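Local coordinates for protein phosphoribosylaminoimidazole-succinocarboxamide synthase (Pyrococcus horikoshii, PDB 3U55) that catalyses the ATP-dependent joining of L-aspartate to the carboxylate of a phosphoribosyl aminoimidazole, forming SAICAR in de novo purine biosynthesis, at residues 162-166 / 167-171; 129-133 / 134-138. All coordinates share one frame; numbering follows the deposited sequence.

Interaction 1 of 2, residues 162-166 / 167-171; sequences DYLAK and KGIIL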
loop_
_atom_site.group_PDB
_atom_site.type_symbol
_atom_site.label_atom_id
_atom_site.label_comp_id
_atom_site.label_asym_id
_atom_site.label_seq_id
_atom_site.Cartn_x
_atom_site.Cartn_y
_atom_site.Cartn_z
ATOM N N ASP A 162 23.404 11.980 -3.041
ATOM C CA ASP A 162 24.822 12.197 -3.384
ATOM C C ASP A 162 25.290 13.593 -2.977
ATOM O O ASP A 162 26.335 13.752 -2.345
ATOM C CB ASP A 162 25.068 11.999 -4.883
ATOM C CG ASP A 162 24.981 10.541 -5.317
ATOM O OD1 ASP A 162 25.004 9.632 -4.455
ATOM O OD2 ASP A 162 24.888 10.302 -6.541
ATOM N N TYR A 163 24.500 14.595 -3.347
ATOM C CA TYR A 163 24.782 16.001 -3.052
ATOM C C TYR A 163 24.867 16.264 -1.551
ATOM O O TYR A 163 25.764 16.976 -1.083
ATOM C CB TYR A 163 23.696 16.876 -3.694
ATOM C CG TYR A 163 23.775 18.354 -3.386
ATOM C CD1 TYR A 163 24.587 19.202 -4.143
ATOM C CD2 TYR A 163 23.022 18.909 -2.351
ATOM C CE1 TYR A 163 24.651 20.566 -3.872
ATOM C CE2 TYR A 163 23.083 20.271 -2.069
ATOM C CZ TYR A 163 23.898 21.089 -2.833
ATOM O OH TYR A 163 23.957 22.429 -2.555
ATOM N N LEU A 164 23.934 15.686 -0.799
ATOM C CA LEU A 164 23.858 15.915 0.641
ATOM C C LEU A 164 24.947 15.158 1.404
ATOM O O LEU A 164 25.481 15.675 2.383
ATOM C CB LEU A 164 22.460 15.578 1.179
ATOM C CG LEU A 164 21.310 16.488 0.715
ATOM C CD1 LEU A 164 19.951 15.840 0.973
ATOM C CD2 LEU A 164 21.376 17.872 1.369
ATOM N N ALA A 165 25.286 13.957 0.937
ATOM C CA ALA A 165 26.347 13.153 1.559
ATOM C C ALA A 165 27.717 13.840 1.471
ATOM O O ALA A 165 28.548 13.709 2.382
ATOM C CB ALA A 165 26.395 11.763 0.941
ATOM N N LYS A 166 27.939 14.593 0.394
ATOM C CA LYS A 166 29.176 15.372 0.233
ATOM C C LYS A 166 29.192 16.597 1.148
ATOM O O LYS A 166 30.206 17.292 1.259
ATOM C CB LYS A 166 29.394 15.778 -1.232
ATOM C CG LYS A 166 29.635 14.599 -2.165
ATOM C CD LYS A 166 30.179 15.024 -3.529
ATOM C CE LYS A 166 29.072 15.294 -4.543
ATOM N NZ LYS A 166 28.403 16.609 -4.332
ATOM N N LYS A 167 28.065 16.847 1.816
ATOM C CA LYS A 167 27.973 17.914 2.806
ATOM C C LYS A 167 27.708 17.363 4.212
ATOM O O LYS A 167 27.343 18.104 5.121
ATOM C CB LYS A 167 26.939 18.963 2.375
ATOM C CG LYS A 167 27.415 19.790 1.185
ATOM C CD LYS A 167 26.291 20.551 0.515
ATOM C CE LYS A 167 26.763 21.206 -0.773
ATOM N NZ LYS A 167 27.737 22.304 -0.526
ATOM N N GLY A 168 27.920 16.060 4.376
ATOM C CA GLY A 168 27.823 15.402 5.679
ATOM C C GLY A 168 26.412 15.221 6.195
ATOM O O GLY A 168 26.180 15.226 7.407
ATOM N N ILE A 169 25.459 15.071 5.277
ATOM C CA ILE A 169 24.037 14.901 5.615
ATOM C C ILE A 169 23.477 13.628 4.964
ATOM O O ILE A 169 23.634 13.445 3.755
ATOM C CB ILE A 169 23.202 16.125 5.136
ATOM C CG1 ILE A 169 23.710 17.422 5.779
ATOM C CG2 ILE A 169 21.709 15.930 5.434
ATOM C CD1 ILE A 169 23.194 18.676 5.117
ATOM N N ILE A 170 22.813 12.786 5.748
ATOM C CA ILE A 170 22.176 11.575 5.247
ATOM C C ILE A 170 20.728 11.876 4.864
ATOM O O ILE A 170 19.939 12.315 5.696
ATOM C CB ILE A 170 22.207 10.452 6.315
ATOM C CG1 ILE A 170 23.655 10.145 6.734
ATOM C CG2 ILE A 170 21.498 9.200 5.808
ATOM C CD1 ILE A 170 23.773 9.185 7.904
ATOM N N LEU A 171 20.392 11.651 3.596
ATOM C CA LEU A 171 19.015 11.754 3.147
ATOM C C LEU A 171 18.284 10.485 3.548
ATOM O O LEU A 171 18.436 9.440 2.908
ATOM C CB LEU A 171 18.947 11.950 1.633
ATOM C CG LEU A 171 17.531 12.126 1.064
ATOM C CD1 LEU A 171 16.850 13.380 1.635
ATOM C CD2 LEU A 171 17.581 12.171 -0.449
#
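Leu-164 O takes two backbone N-H groups, Lys-167 N at 2.9 Å and Ile-169 N at 3.0 Å, while Gly-168 N bonds to Ala-165 O at 3.1 Å, closing a type I turn from Ala-165 to Gly-168. The two donors reach Leu-164 O from opposite faces of its carbonyl plane. With positive phi (74°), Gly-168 is the C-prime residue of a Schellman motif that ends helix 143-165 and sends the chain into strand 169-180. The Lys-167 chain runs over a face of the Tyr-163 ring, its CE 3.5 Å from Tyr-163 CZ; only its last torsion bends, and NZ goes on to Ile-231 O in helix 220-232. Next to it, Leu-164 CB lies 4.1 Å from Ile-169 CB, and Leu-164 CD1 meets Leu-171 CD1 at 4.0 Å. Leu-171 holds CG anti to its own N (chi1 -178°), which points CD1 toward Leu-164 CD1. Phe-199 touches Leu-164, Ile-169 and Leu-171. The chemistry thus divides: backbone bonds satisfy carbonyls at the helix end, Leu-164, Ile-169 and Leu-171 are buried together, and the lysine spends its methylenes on the tyrosine ring while its ammonium group is held by a carbonyl.

Interaction 2 of 2, residues 129-133 / 134-138; sequences PMINY and YHAKV. With ACT (acetate ion), chain D.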
loop_
_atom_site.group_PDB
_atom_site.type_symbol
_atom_site.label_atom_id
_atom_site.label_comp_id
_atom_site.label_asym_id
_atom_site.label_seq_id
_atom_site.Cartn_x
_atom_site.Cartn_y
_atom_site.Cartn_z
ATOM N N PRO A 129 -4.343 7.679 2.600
ATOM C CA PRO A 129 -3.951 6.277 2.728
ATOM C C PRO A 129 -2.904 5.894 1.688
ATOM O O PRO A 129 -2.835 6.524 0.617
ATOM C CB PRO A 129 -5.256 5.526 2.459
ATOM C CG PRO A 129 -6.023 6.424 1.546
ATOM C CD PRO A 129 -5.656 7.831 1.943
ATOM N N MET A 130 -2.095 4.880 2.003
ATOM C CA MET A 130 -1.155 4.349 1.022
ATOM C C MET A 130 -1.947 3.629 -0.054
ATOM O O MET A 130 -2.986 3.016 0.225
ATOM C CB MET A 130 -0.148 3.387 1.654
ATOM C CG MET A 130 1.142 3.256 0.827
ATOM S SD MET A 130 2.358 2.089 1.493
ATOM C CE MET A 130 1.701 0.505 0.996
ATOM N N ILE A 131 -1.466 3.717 -1.287
ATOM C CA ILE A 131 -2.113 3.035 -2.401
ATOM C C ILE A 131 -1.070 2.308 -3.245
ATOM O O ILE A 131 0.125 2.575 -3.130
ATOM C CB ILE A 131 -2.936 3.997 -3.305
ATOM C CG1 ILE A 131 -2.066 5.148 -3.829
ATOM C CG2 ILE A 131 -4.192 4.498 -2.561
ATOM C CD1 ILE A 131 -2.681 5.908 -5.015
ATOM N N ASN A 132 -1.531 1.386 -4.083
ATOM C CA ASN A 132 -0.643 0.726 -5.040
ATOM C C ASN A 132 -1.004 1.128 -6.482
ATOM O O ASN A 132 -1.847 2.016 -6.688
ATOM C CB ASN A 132 -0.625 -0.798 -4.820
ATOM C CG ASN A 132 -1.968 -1.451 -5.094
ATOM O OD1 ASN A 132 -2.699 -1.020 -5.973
ATOM N ND2 ASN A 132 -2.289 -2.509 -4.348
ATOM N N TYR A 133 -0.378 0.483 -7.468
ATOM C CA TYR A 133 -0.578 0.849 -8.879
ATOM C C TYR A 133 -2.007 0.611 -9.354
ATOM O O TYR A 133 -2.490 1.327 -10.230
ATOM C CB TYR A 133 0.383 0.086 -9.804
ATOM C CG TYR A 133 1.856 0.182 -9.447
ATOM C CD1 TYR A 133 2.349 1.226 -8.664
ATOM C CD2 TYR A 133 2.763 -0.768 -9.919
ATOM C CE1 TYR A 133 3.700 1.311 -8.350
ATOM C CE2 TYR A 133 4.112 -0.682 -9.618
ATOM C CZ TYR A 133 4.576 0.352 -8.836
ATOM O OH TYR A 133 5.919 0.417 -8.536
ATOM N N TYR A 134 -2.669 -0.395 -8.783
ATOM C CA TYR A 134 -4.050 -0.716 -9.151
ATOM C C TYR A 134 -5.003 0.357 -8.640
ATOM O O TYR A 134 -5.914 0.758 -9.367
ATOM C CB TYR A 134 -4.484 -2.079 -8.605
ATOM C CG TYR A 134 -3.704 -3.254 -9.143
ATOM C CD1 TYR A 134 -4.145 -3.953 -10.267
ATOM C CD2 TYR A 134 -2.531 -3.680 -8.518
ATOM C CE1 TYR A 134 -3.433 -5.042 -10.761
ATOM C CE2 TYR A 134 -1.813 -4.767 -9.001
ATOM C CZ TYR A 134 -2.272 -5.444 -10.121
ATOM O OH TYR A 134 -1.563 -6.521 -10.589
ATOM N N HIS A 135 -4.806 0.818 -7.403
ATOM C CA HIS A 135 -5.657 1.904 -6.887
ATOM C C HIS A 135 -5.449 3.155 -7.739
ATOM O O HIS A 135 -6.413 3.868 -8.046
ATOM C CB HIS A 135 -5.362 2.270 -5.428
ATOM C CG HIS A 135 -5.342 1.115 -4.478
ATOM N ND1 HIS A 135 -6.471 0.408 -4.126
ATOM C CD2 HIS A 135 -4.325 0.574 -3.768
ATOM C CE1 HIS A 135 -6.142 -0.533 -3.255
ATOM N NE2 HIS A 135 -4.846 -0.449 -3.021
ATOM N N ALA A 136 -4.190 3.427 -8.102
ATOM C CA ALA A 136 -3.851 4.628 -8.881
ATOM C C ALA A 136 -4.583 4.643 -10.225
ATOM O O ALA A 136 -5.061 5.697 -10.668
ATOM C CB ALA A 136 -2.349 4.726 -9.104
ATOM N N LYS A 137 -4.648 3.478 -10.869
ATOM C CA LYS A 137 -5.351 3.321 -12.145
ATOM C C LYS A 137 -6.834 3.650 -11.996
ATOM O O LYS A 137 -7.414 4.313 -12.861
ATOM C CB LYS A 137 -5.150 1.897 -12.707
ATOM C CG LYS A 137 -5.866 1.618 -14.034
ATOM C CD LYS A 137 -5.228 2.389 -15.183
ATOM C CE LYS A 137 -5.778 1.956 -16.532
ATOM N NZ LYS A 137 -5.155 2.772 -17.616
ATOM N N VAL A 138 -7.437 3.203 -10.895
ATOM C CA VAL A 138 -8.831 3.545 -10.582
ATOM C C VAL A 138 -9.019 5.053 -10.370
ATOM O O VAL A 138 -10.058 5.620 -10.739
ATOM C CB VAL A 138 -9.379 2.715 -9.385
ATOM C CG1 VAL A 138 -10.824 3.104 -9.046
ATOM C CG2 VAL A 138 -9.315 1.236 -9.724
HETATM C C ACT D . -1.837 3.314 5.404
HETATM O O ACT D . -1.401 2.333 4.769
HETATM O OXT ACT D . -2.165 4.298 4.711
HETATM C CH3 ACT D . -1.953 3.311 6.900
#
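Asn-132 OD1 is gripped by two backbone N-H groups of the first helical turn: His-135 N at 3.1 Å in a fairly straight bond (160° at the hydrogen), tilted slightly from the amide plane, and Tyr-134 N at 2.9 Å in a weak, bent one. Asn-132 is therefore the N-cap of helix 133-138. Its CG sits between the backbone N and the carbonyl carbon (chi1 65°), which turns the amide oxygen back over the helix start. That same oxygen lies at the edge of the Tyr-134 ring, near its plane. The amide's other end, ND2, makes a weak hydrogen bond to Val-117 O of the second subunit. Regular helical bonding follows, with Ala-136 N meeting Asn-132 O at 3.1 Å in the carbonyl plane and Lys-137 N meeting Tyr-133 O at 3.1 Å. Before the cap, Ile-131 CB packs 3.7 Å from His-135 CB, and Ile-131 CD1 extends to 4.3 Å from Ala-136 CB. Further back, Met-130 N donates to acetate OXT at 2.8 Å; the ion, probably from the crystallisation liquor, also bonds Arg-103. Both tyrosines end on glutamates: Tyr-133 OH on Glu-150 of its own chain, Tyr-134 OH on Glu-150 of the second subunit. Tyr-133 also meets Tyr-133 of that subunit, ring planes about 85° apart. An asparagine side chain bonded to the N-H groups two and three residues on is characteristic of a helix N-cap, here set between weakly bonded strand 130-131 and a short helix at the dimer interface.

Overall arrangement
Interaction 2 begins a helix and interaction 1 ends one: Asn-132 caps the start of helix 133-138, and the next helix, 143-165, finishes at the Schellman turn of 162-171. Their centres lie 32 Å apart, with nearest atoms about 18 Å apart, so the two do not touch. Helix 143-165 links them, since Ile-146 packs on Tyr-133 and Ala-136 near its beginning, while its last turn belongs to interaction 1. Both also reach the same antiparallel sheet, through strands 130-131 and 169-180. Their surroundings differ: 129-138 faces the second subunit, whereas no other chain of the assembly touches 162-171. The acetate bound at interaction 2, probably from the crystallisation liquor, marks no identified substrate site.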